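Local coordinates for protein putative peptidyl-arginine deiminase (Chlorobium tepidum, PDB 1XKN) that probably acts as a hydrolase of the peptidyl-arginine deiminase and agmatine deiminase family, deiminating guanidino groups of arginine derivatives such as agmatine, at residues A[37-45]-A[69-79]; A[158-169]-A[217-227]. All coordinates share one frame; numbering follows the deposited sequence.

Contact 1 (A[37-45]-A[69-79]); sequences PAVFAELAY and LLKERDPEGKY
Two consecutive beta-alpha-beta crossovers, running through strands 15-21, 52-57 and 83-87, supply the helices that meet here, and Arg73 of helix 60-73 lies as a knob among Ala38, Ala41, Glu42 and Tyr45 of helix 36-50. The short helical segments approach to 8.7 Å between axes and cross at -53°. Arg73 bends at chi2 (-70°), which turns its chain back along the partner helix. There its guanidinium lies flat against the aliphatic part of Glu42, with Glu42 CB over the centre of one face, 3.6 Å from Arg73 CZ. Arg73 NH2 donates to Ala38 O at 3.0 Å, arriving 58° above the carbonyl plane. Glu42 N, in its ordinary helical bond, comes to the same oxygen from the other face. Glu42 OE2 is 3.9 Å from Arg73 NH2, a long salt bridge with the oxygen well out of the guanidinium plane, while a water joins OE2 to Arg73 NH1.

Beside these polar groups the contact is apolar. Leu69 CD1 touches Pro37 CB at 3.5 Å, Leu69 CB meets Ala41 CB at 3.7 Å, and Leu70 CD2 reaches Ala44 CB at 3.7 Å. Farther along, one face of the Tyr45 ring receives Arg73 O, offset toward the rim, 3.7 Å from Tyr45 CE1; a water joins Tyr45 OH to the same carbonyl, and CE1 also meets the edge of Tyr79. Asp74 ties the turn that follows, its OD2 accepting from Tyr79 N on the syn lone pair and its OD1 from Lys78 N.

Ala41 and Ala44 present only methyl groups to Leu69 and Leu70. The direct pairing of Arg73 with the Glu42 carboxylate is charge attraction without a directed bond, and the water supplies the directed link.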
# COMPACT_ATOMS: atom_id res chain seq x y z
N PRO A 37 -3.30 -13.57 -12.61
CA PRO A 37 -2.45 -12.85 -13.56
C PRO A 37 -3.21 -11.79 -14.37
O PRO A 37 -2.69 -10.69 -14.60
CB PRO A 37 -1.89 -13.96 -14.44
CG PRO A 37 -2.92 -15.06 -14.32
CD PRO A 37 -3.24 -15.02 -12.86
N ALA A 38 -4.43 -12.11 -14.78
CA ALA A 38 -5.23 -11.17 -15.55
C ALA A 38 -5.55 -9.91 -14.75
O ALA A 38 -5.62 -8.81 -15.30
CB ALA A 38 -6.53 -11.83 -16.03
N VAL A 39 -5.74 -10.06 -13.44
CA VAL A 39 -6.04 -8.91 -12.59
C VAL A 39 -4.82 -7.99 -12.55
O VAL A 39 -4.96 -6.77 -12.60
CB VAL A 39 -6.42 -9.34 -11.16
CG1 VAL A 39 -6.82 -8.11 -10.34
CG2 VAL A 39 -7.56 -10.33 -11.20
N PHE A 40 -3.63 -8.58 -12.45
CA PHE A 40 -2.43 -7.77 -12.43
C PHE A 40 -2.24 -7.06 -13.77
O PHE A 40 -1.74 -5.93 -13.82
CB PHE A 40 -1.20 -8.62 -12.10
CG PHE A 40 -1.02 -8.85 -10.63
CD1 PHE A 40 -1.80 -9.78 -9.94
CD2 PHE A 40 -0.08 -8.12 -9.91
CE1 PHE A 40 -1.65 -9.97 -8.57
CE2 PHE A 40 0.08 -8.30 -8.54
CZ PHE A 40 -0.71 -9.22 -7.87
N ALA A 41 -2.64 -7.72 -14.86
CA ALA A 41 -2.53 -7.12 -16.18
C ALA A 41 -3.45 -5.91 -16.26
O ALA A 41 -3.09 -4.87 -16.81
CB ALA A 41 -2.89 -8.13 -17.26
N GLU A 42 -4.65 -6.04 -15.70
CA GLU A 42 -5.62 -4.95 -15.70
C GLU A 42 -5.06 -3.79 -14.88
O GLU A 42 -5.15 -2.63 -15.29
CB GLU A 42 -6.95 -5.41 -15.11
CG GLU A 42 -8.02 -4.32 -15.11
CD GLU A 42 -9.38 -4.83 -14.64
OE1 GLU A 42 -10.33 -4.02 -14.62
OE2 GLU A 42 -9.48 -6.03 -14.31
N LEU A 43 -4.49 -4.11 -13.72
CA LEU A 43 -3.91 -3.11 -12.84
C LEU A 43 -2.74 -2.40 -13.52
O LEU A 43 -2.66 -1.17 -13.50
CB LEU A 43 -3.43 -3.78 -11.55
CG LEU A 43 -2.55 -2.96 -10.60
CD1 LEU A 43 -3.26 -1.69 -10.17
CD2 LEU A 43 -2.19 -3.82 -9.39
N ALA A 44 -1.84 -3.18 -14.11
CA ALA A 44 -0.68 -2.61 -14.79
C ALA A 44 -1.14 -1.70 -15.93
O ALA A 44 -0.57 -0.63 -16.13
CB ALA A 44 0.21 -3.73 -15.33
N TYR A 45 -2.17 -2.13 -16.66
CA TYR A 45 -2.69 -1.32 -17.76
C TYR A 45 -3.21 0.01 -17.25
O TYR A 45 -2.84 1.07 -17.76
CB TYR A 45 -3.81 -2.06 -18.49
CG TYR A 45 -4.54 -1.17 -19.47
CD1 TYR A 45 -3.91 -0.68 -20.62
CD2 TYR A 45 -5.86 -0.78 -19.24
CE1 TYR A 45 -4.57 0.17 -21.50
CE2 TYR A 45 -6.53 0.07 -20.11
CZ TYR A 45 -5.88 0.54 -21.24
OH TYR A 45 -6.54 1.38 -22.10
N LEU A 69 -0.62 -10.98 -21.55
CA LEU A 69 -1.83 -10.56 -20.87
C LEU A 69 -2.05 -9.06 -21.04
O LEU A 69 -3.18 -8.60 -21.18
CB LEU A 69 -1.76 -10.93 -19.38
CG LEU A 69 -1.92 -12.42 -19.07
CD1 LEU A 69 -1.36 -12.74 -17.69
CD2 LEU A 69 -3.39 -12.81 -19.16
N LEU A 70 -0.96 -8.30 -21.02
CA LEU A 70 -1.06 -6.86 -21.19
C LEU A 70 -1.51 -6.51 -22.60
O LEU A 70 -2.15 -5.49 -22.82
CB LEU A 70 0.29 -6.20 -20.89
CG LEU A 70 0.62 -6.07 -19.40
CD1 LEU A 70 2.07 -5.66 -19.21
CD2 LEU A 70 -0.31 -5.05 -18.76
N LYS A 71 -1.18 -7.37 -23.56
CA LYS A 71 -1.56 -7.14 -24.94
C LYS A 71 -3.08 -7.24 -25.11
O LYS A 71 -3.65 -6.66 -26.03
CB LYS A 71 -0.85 -8.15 -25.86
CG LYS A 71 -1.01 -7.86 -27.34
CD LYS A 71 -0.19 -8.83 -28.18
CE LYS A 71 -0.36 -8.55 -29.66
NZ LYS A 71 0.06 -7.17 -30.02
N GLU A 72 -3.73 -7.99 -24.22
CA GLU A 72 -5.18 -8.13 -24.28
C GLU A 72 -5.84 -6.85 -23.76
O GLU A 72 -6.96 -6.52 -24.13
CB GLU A 72 -5.66 -9.31 -23.44
CG GLU A 72 -5.11 -10.66 -23.87
CD GLU A 72 -5.96 -11.81 -23.40
OE1 GLU A 72 -7.11 -11.94 -23.88
OE2 GLU A 72 -5.50 -12.60 -22.54
N ARG A 73 -5.12 -6.14 -22.89
CA ARG A 73 -5.63 -4.90 -22.32
C ARG A 73 -5.23 -3.72 -23.21
O ARG A 73 -5.95 -2.73 -23.31
CB ARG A 73 -5.04 -4.69 -20.92
CG ARG A 73 -5.24 -5.85 -19.96
CD ARG A 73 -6.69 -6.02 -19.55
NE ARG A 73 -6.84 -7.08 -18.56
CZ ARG A 73 -7.97 -7.34 -17.91
NH1 ARG A 73 -9.06 -6.62 -18.14
NH2 ARG A 73 -8.01 -8.33 -17.03
N ASP A 74 -4.06 -3.85 -23.85
CA ASP A 74 -3.52 -2.80 -24.71
C ASP A 74 -3.03 -3.46 -26.01
O ASP A 74 -1.83 -3.60 -26.22
CB ASP A 74 -2.35 -2.12 -24.00
CG ASP A 74 -1.98 -0.78 -24.60
OD1 ASP A 74 -2.41 -0.48 -25.74
OD2 ASP A 74 -1.24 -0.03 -23.94
N PRO A 75 -3.96 -3.86 -26.89
CA PRO A 75 -3.64 -4.52 -28.16
C PRO A 75 -2.64 -3.79 -29.05
O PRO A 75 -1.84 -4.43 -29.74
CB PRO A 75 -5.01 -4.67 -28.82
CG PRO A 75 -5.78 -3.51 -28.28
CD PRO A 75 -5.40 -3.53 -26.82
N GLU A 76 -2.68 -2.47 -29.04
CA GLU A 76 -1.77 -1.68 -29.87
C GLU A 76 -0.50 -1.26 -29.13
O GLU A 76 0.41 -0.69 -29.72
CB GLU A 76 -2.49 -0.45 -30.41
CG GLU A 76 -3.80 -0.76 -31.12
CD GLU A 76 -3.64 -1.79 -32.22
OE1 GLU A 76 -2.86 -1.54 -33.16
OE2 GLU A 76 -4.30 -2.85 -32.14
N GLY A 77 -0.45 -1.53 -27.83
CA GLY A 77 0.72 -1.16 -27.05
C GLY A 77 0.89 0.34 -26.92
O GLY A 77 2.01 0.85 -26.93
N LYS A 78 -0.22 1.06 -26.80
CA LYS A 78 -0.19 2.51 -26.67
C LYS A 78 0.71 2.96 -25.53
O LYS A 78 1.46 3.94 -25.67
CB LYS A 78 -1.61 3.04 -26.45
CG LYS A 78 -2.57 2.72 -27.58
CD LYS A 78 -4.01 3.05 -27.21
CE LYS A 78 -4.21 4.53 -26.93
NZ LYS A 78 -5.63 4.83 -26.58
N TYR A 79 0.66 2.25 -24.41
CA TYR A 79 1.45 2.61 -23.24
C TYR A 79 2.53 1.58 -22.92
O TYR A 79 3.10 1.59 -21.83
CB TYR A 79 0.53 2.78 -22.03
CG TYR A 79 -0.68 3.65 -22.31
CD1 TYR A 79 -0.54 4.99 -22.67
CD2 TYR A 79 -1.97 3.12 -22.23
CE1 TYR A 79 -1.65 5.78 -22.96
CE2 TYR A 79 -3.09 3.90 -22.52
CZ TYR A 79 -2.92 5.22 -22.89
OH TYR A 79 -4.02 5.99 -23.20
O HOH W 1 -10.88 -7.44 -16.19
O HOH W 2 -6.62 -0.35 -24.45

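Contact 2 (A[158-169]-A[217-227]); sequences GAIDVNGAGLLL and HVDDMARFVNE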
# COMPACT_ATOMS: atom_id res chain seq x y z
N GLY A 158 1.99 -1.44 4.19
CA GLY A 158 0.55 -1.44 4.35
C GLY A 158 0.10 -1.22 5.79
O GLY A 158 -1.09 -1.03 6.05
N ALA A 159 1.05 -1.24 6.71
CA ALA A 159 0.75 -1.05 8.13
C ALA A 159 0.83 0.40 8.57
O ALA A 159 0.50 0.74 9.71
CB ALA A 159 1.69 -1.90 8.98
N ILE A 160 1.27 1.27 7.66
CA ILE A 160 1.38 2.70 7.98
C ILE A 160 0.77 3.54 6.86
O ILE A 160 0.60 3.06 5.74
CB ILE A 160 2.86 3.13 8.17
CG1 ILE A 160 3.65 2.87 6.88
CG2 ILE A 160 3.48 2.38 9.34
CD1 ILE A 160 5.03 3.50 6.88
N ASP A 161 0.41 4.78 7.17
CA ASP A 161 -0.16 5.70 6.20
C ASP A 161 0.17 7.11 6.67
O ASP A 161 -0.17 7.48 7.79
CB ASP A 161 -1.67 5.50 6.09
CG ASP A 161 -2.29 6.29 4.95
OD1 ASP A 161 -2.66 7.46 5.17
OD2 ASP A 161 -2.39 5.74 3.84
N VAL A 162 0.85 7.88 5.83
CA VAL A 162 1.26 9.23 6.22
C VAL A 162 0.49 10.35 5.52
O VAL A 162 -0.04 10.17 4.42
CB VAL A 162 2.77 9.44 5.97
CG1 VAL A 162 3.57 8.39 6.72
CG2 VAL A 162 3.08 9.37 4.47
N ASN A 163 0.43 11.52 6.15
CA ASN A 163 -0.28 12.65 5.56
C ASN A 163 0.69 13.57 4.82
O ASN A 163 0.29 14.58 4.24
CB ASN A 163 -1.06 13.43 6.63
CG ASN A 163 -0.18 14.38 7.42
OD1 ASN A 163 0.97 14.08 7.72
ND2 ASN A 163 -0.74 15.54 7.77
N GLY A 164 1.97 13.20 4.84
CA GLY A 164 2.99 13.97 4.15
C GLY A 164 3.39 15.27 4.82
O GLY A 164 4.10 16.09 4.23
N ALA A 165 2.95 15.46 6.06
CA ALA A 165 3.27 16.68 6.78
C ALA A 165 3.58 16.42 8.25
O ALA A 165 3.48 17.33 9.07
CB ALA A 165 2.12 17.68 6.65
N GLY A 166 3.94 15.18 8.58
CA GLY A 166 4.28 14.88 9.95
C GLY A 166 3.43 13.86 10.68
O GLY A 166 3.82 13.39 11.75
N LEU A 167 2.28 13.52 10.12
CA LEU A 167 1.41 12.54 10.75
C LEU A 167 1.57 11.17 10.13
O LEU A 167 1.82 11.04 8.93
CB LEU A 167 -0.06 12.96 10.63
CG LEU A 167 -0.46 14.34 11.15
CD1 LEU A 167 -1.96 14.51 10.98
CD2 LEU A 167 -0.06 14.48 12.61
N LEU A 168 1.43 10.14 10.96
CA LEU A 168 1.52 8.76 10.50
C LEU A 168 0.43 7.98 11.23
O LEU A 168 0.37 7.98 12.46
CB LEU A 168 2.90 8.16 10.79
CG LEU A 168 3.10 6.70 10.34
CD1 LEU A 168 4.56 6.45 10.03
CD2 LEU A 168 2.61 5.74 11.43
N LEU A 169 -0.44 7.36 10.44
CA LEU A 169 -1.55 6.57 10.96
C LEU A 169 -1.18 5.09 10.92
O LEU A 169 -0.65 4.60 9.92
CB LEU A 169 -2.79 6.82 10.10
CG LEU A 169 -4.12 6.20 10.53
CD1 LEU A 169 -4.57 6.86 11.83
CD2 LEU A 169 -5.17 6.39 9.45
N HIS A 217 -3.74 -4.56 9.33
CA HIS A 217 -3.15 -3.49 8.53
C HIS A 217 -4.10 -2.30 8.42
O HIS A 217 -5.29 -2.46 8.14
CB HIS A 217 -2.82 -3.97 7.12
CG HIS A 217 -1.41 -4.45 6.98
ND1 HIS A 217 -0.87 -4.83 5.77
CD2 HIS A 217 -0.43 -4.62 7.89
CE1 HIS A 217 0.38 -5.21 5.94
NE2 HIS A 217 0.68 -5.09 7.22
N VAL A 218 -3.55 -1.11 8.61
CA VAL A 218 -4.34 0.10 8.54
C VAL A 218 -4.87 0.31 7.13
O VAL A 218 -5.97 0.84 6.95
CB VAL A 218 -3.50 1.33 8.98
CG1 VAL A 218 -2.44 1.66 7.94
CG2 VAL A 218 -4.41 2.52 9.24
N ASP A 219 -4.12 -0.12 6.12
CA ASP A 219 -4.56 0.09 4.74
C ASP A 219 -5.77 -0.73 4.31
O ASP A 219 -6.12 -0.76 3.13
CB ASP A 219 -3.38 -0.05 3.76
CG ASP A 219 -3.03 -1.50 3.42
OD1 ASP A 219 -3.49 -2.42 4.12
OD2 ASP A 219 -2.28 -1.70 2.44
N ASP A 220 -6.42 -1.41 5.25
CA ASP A 220 -7.64 -2.15 4.94
C ASP A 220 -8.76 -1.45 5.69
O ASP A 220 -9.90 -1.92 5.71
CB ASP A 220 -7.56 -3.61 5.41
CG ASP A 220 -6.86 -4.52 4.41
OD1 ASP A 220 -6.90 -4.22 3.20
OD2 ASP A 220 -6.28 -5.54 4.84
N MSE A 221 -8.45 -0.29 6.28
CA MSE A 221 -9.43 0.42 7.09
C MSE A 221 -9.46 1.95 7.02
O MSE A 221 -10.52 2.54 6.81
CB MSE A 221 -9.22 -0.03 8.54
CG MSE A 221 -10.13 0.59 9.57
SE MSE A 221 -9.85 -0.31 11.26
CE MSE A 221 -8.01 0.17 11.54
N ALA A 222 -8.31 2.59 7.23
CA ALA A 222 -8.24 4.04 7.23
C ALA A 222 -7.07 4.55 6.40
O ALA A 222 -5.98 3.96 6.40
CB ALA A 222 -8.12 4.54 8.66
N ARG A 223 -7.29 5.66 5.70
CA ARG A 223 -6.26 6.24 4.82
C ARG A 223 -6.32 7.77 4.75
O ARG A 223 -7.40 8.35 4.74
CB ARG A 223 -6.46 5.71 3.39
CG ARG A 223 -6.44 4.20 3.23
CD ARG A 223 -5.02 3.66 3.25
NE ARG A 223 -4.18 4.34 2.27
CZ ARG A 223 -4.24 4.14 0.96
NH1 ARG A 223 -3.44 4.81 0.15
NH2 ARG A 223 -5.08 3.25 0.46
N PHE A 224 -5.16 8.41 4.71
CA PHE A 224 -5.14 9.86 4.56
C PHE A 224 -5.47 10.12 3.08
O PHE A 224 -5.01 9.38 2.22
CB PHE A 224 -3.75 10.43 4.86
CG PHE A 224 -3.54 10.79 6.30
CD1 PHE A 224 -4.23 11.85 6.87
CD2 PHE A 224 -2.66 10.05 7.09
CE1 PHE A 224 -4.06 12.18 8.22
CE2 PHE A 224 -2.48 10.36 8.42
CZ PHE A 224 -3.18 11.43 8.99
N VAL A 225 -6.28 11.14 2.80
CA VAL A 225 -6.62 11.48 1.42
C VAL A 225 -6.04 12.86 1.11
O VAL A 225 -5.86 13.23 -0.05
CB VAL A 225 -8.15 11.48 1.14
CG1 VAL A 225 -8.67 10.05 1.12
CG2 VAL A 225 -8.88 12.30 2.20
N ASN A 226 -5.78 13.62 2.17
CA ASN A 226 -5.14 14.92 2.07
C ASN A 226 -4.54 15.24 3.44
O ASN A 226 -4.69 14.47 4.39
CB ASN A 226 -6.10 16.03 1.59
CG ASN A 226 -7.24 16.31 2.55
OD1 ASN A 226 -7.02 16.64 3.71
ND2 ASN A 226 -8.46 16.19 2.05
N GLU A 227 -3.84 16.36 3.53
CA GLU A 227 -3.16 16.77 4.75
C GLU A 227 -3.94 16.66 6.06
O GLU A 227 -3.37 16.31 7.10
CB GLU A 227 -2.66 18.20 4.57
CG GLU A 227 -1.48 18.58 5.44
CD GLU A 227 -0.69 19.72 4.84
OE1 GLU A 227 -1.20 20.86 4.82
OE2 GLU A 227 0.44 19.47 4.37
O HOH W 3 -1.35 -1.21 10.57
O HOH W 4 -2.84 7.59 1.83
O HOH W 5 0.99 16.88 2.95
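Asp161 supplies the central polar link between strands 160-162 and 222-224, which run roughly side by side but are joined through this carboxylate in place of a backbone ladder. Its CG stands anti to the backbone N (chi1 -172°), carrying the group across to the neighbouring strand. Asp161 OD1 accepts from Phe224 N at 2.7 Å and Asp161 OD2 from Arg223 NE at 2.8 Å, the latter a salt bridge lying in the guanidinium plane; both donors stand above the carboxylate plane. A water bridges OD2 to Phe224 O. Two further hydrogen bonds close the ends. Gly158 O takes Asp219 N at 3.2 Å, and Asn163 ND2 gives a nearly straight bond (173°) to Glu227 O at 2.8 Å, in plane with the amide and on a lone pair of the carbonyl. Asn163 OD1 accepts from Ala165 N, an Asx turn, and from Leu167 N, so the hairpin loop and the backbone of Glu227, just after strand 222-226, together fix the amide.

Two CH-pi contacts are made. Asn163 CB sits 3.4 Å from the centroid of the Phe224 ring, almost exactly on its normal. Gly158 CA lies over a face of the His217 ring, the Gly158-Ala159 peptide over its centre; His217 NE2 bonds to Glu156.

Among apolar contacts, Leu167 CB meets Phe224 CZ at 3.8 Å, and Leu169 CD2 meets Ala222 CB at 3.6 Å.

Strands 160-162 and 222-226 edge separate three-stranded sheets, consistent with the alpha/beta propeller of guanidino-group-modifying enzymes. Arg223 has further partners: NH1 in a salt bridge with Glu11, NH2 bonded to the Ala287 and Phe289 carbonyls. Leu169 and Phe224 touch Val230 of strand 229-233, and Ala159 and His217 rest on Cys174 of helix 172-175.

In the fold
The two contacts lie on opposite sides of the chain's centre, with their own centres 29 Å apart and nearest atoms about 12 Å apart, so neither touches the other. Contact 1 is peripheral, its centre about 21 Å from that of the chain, and joins helices alongside one sheet; contact 2, about 10 Å from the chain's centre, is buried and joins the edges of two other sheets. The His217 and Asp219 end of contact 2, with Glu156, Asp97 and His338 near it, is probably part of the active-site region, as in related deiminases. The sodium ion, held at Asn117, Trp118 and Asn134, is about 13 Å from the Ile160 side chain, too far for coordination.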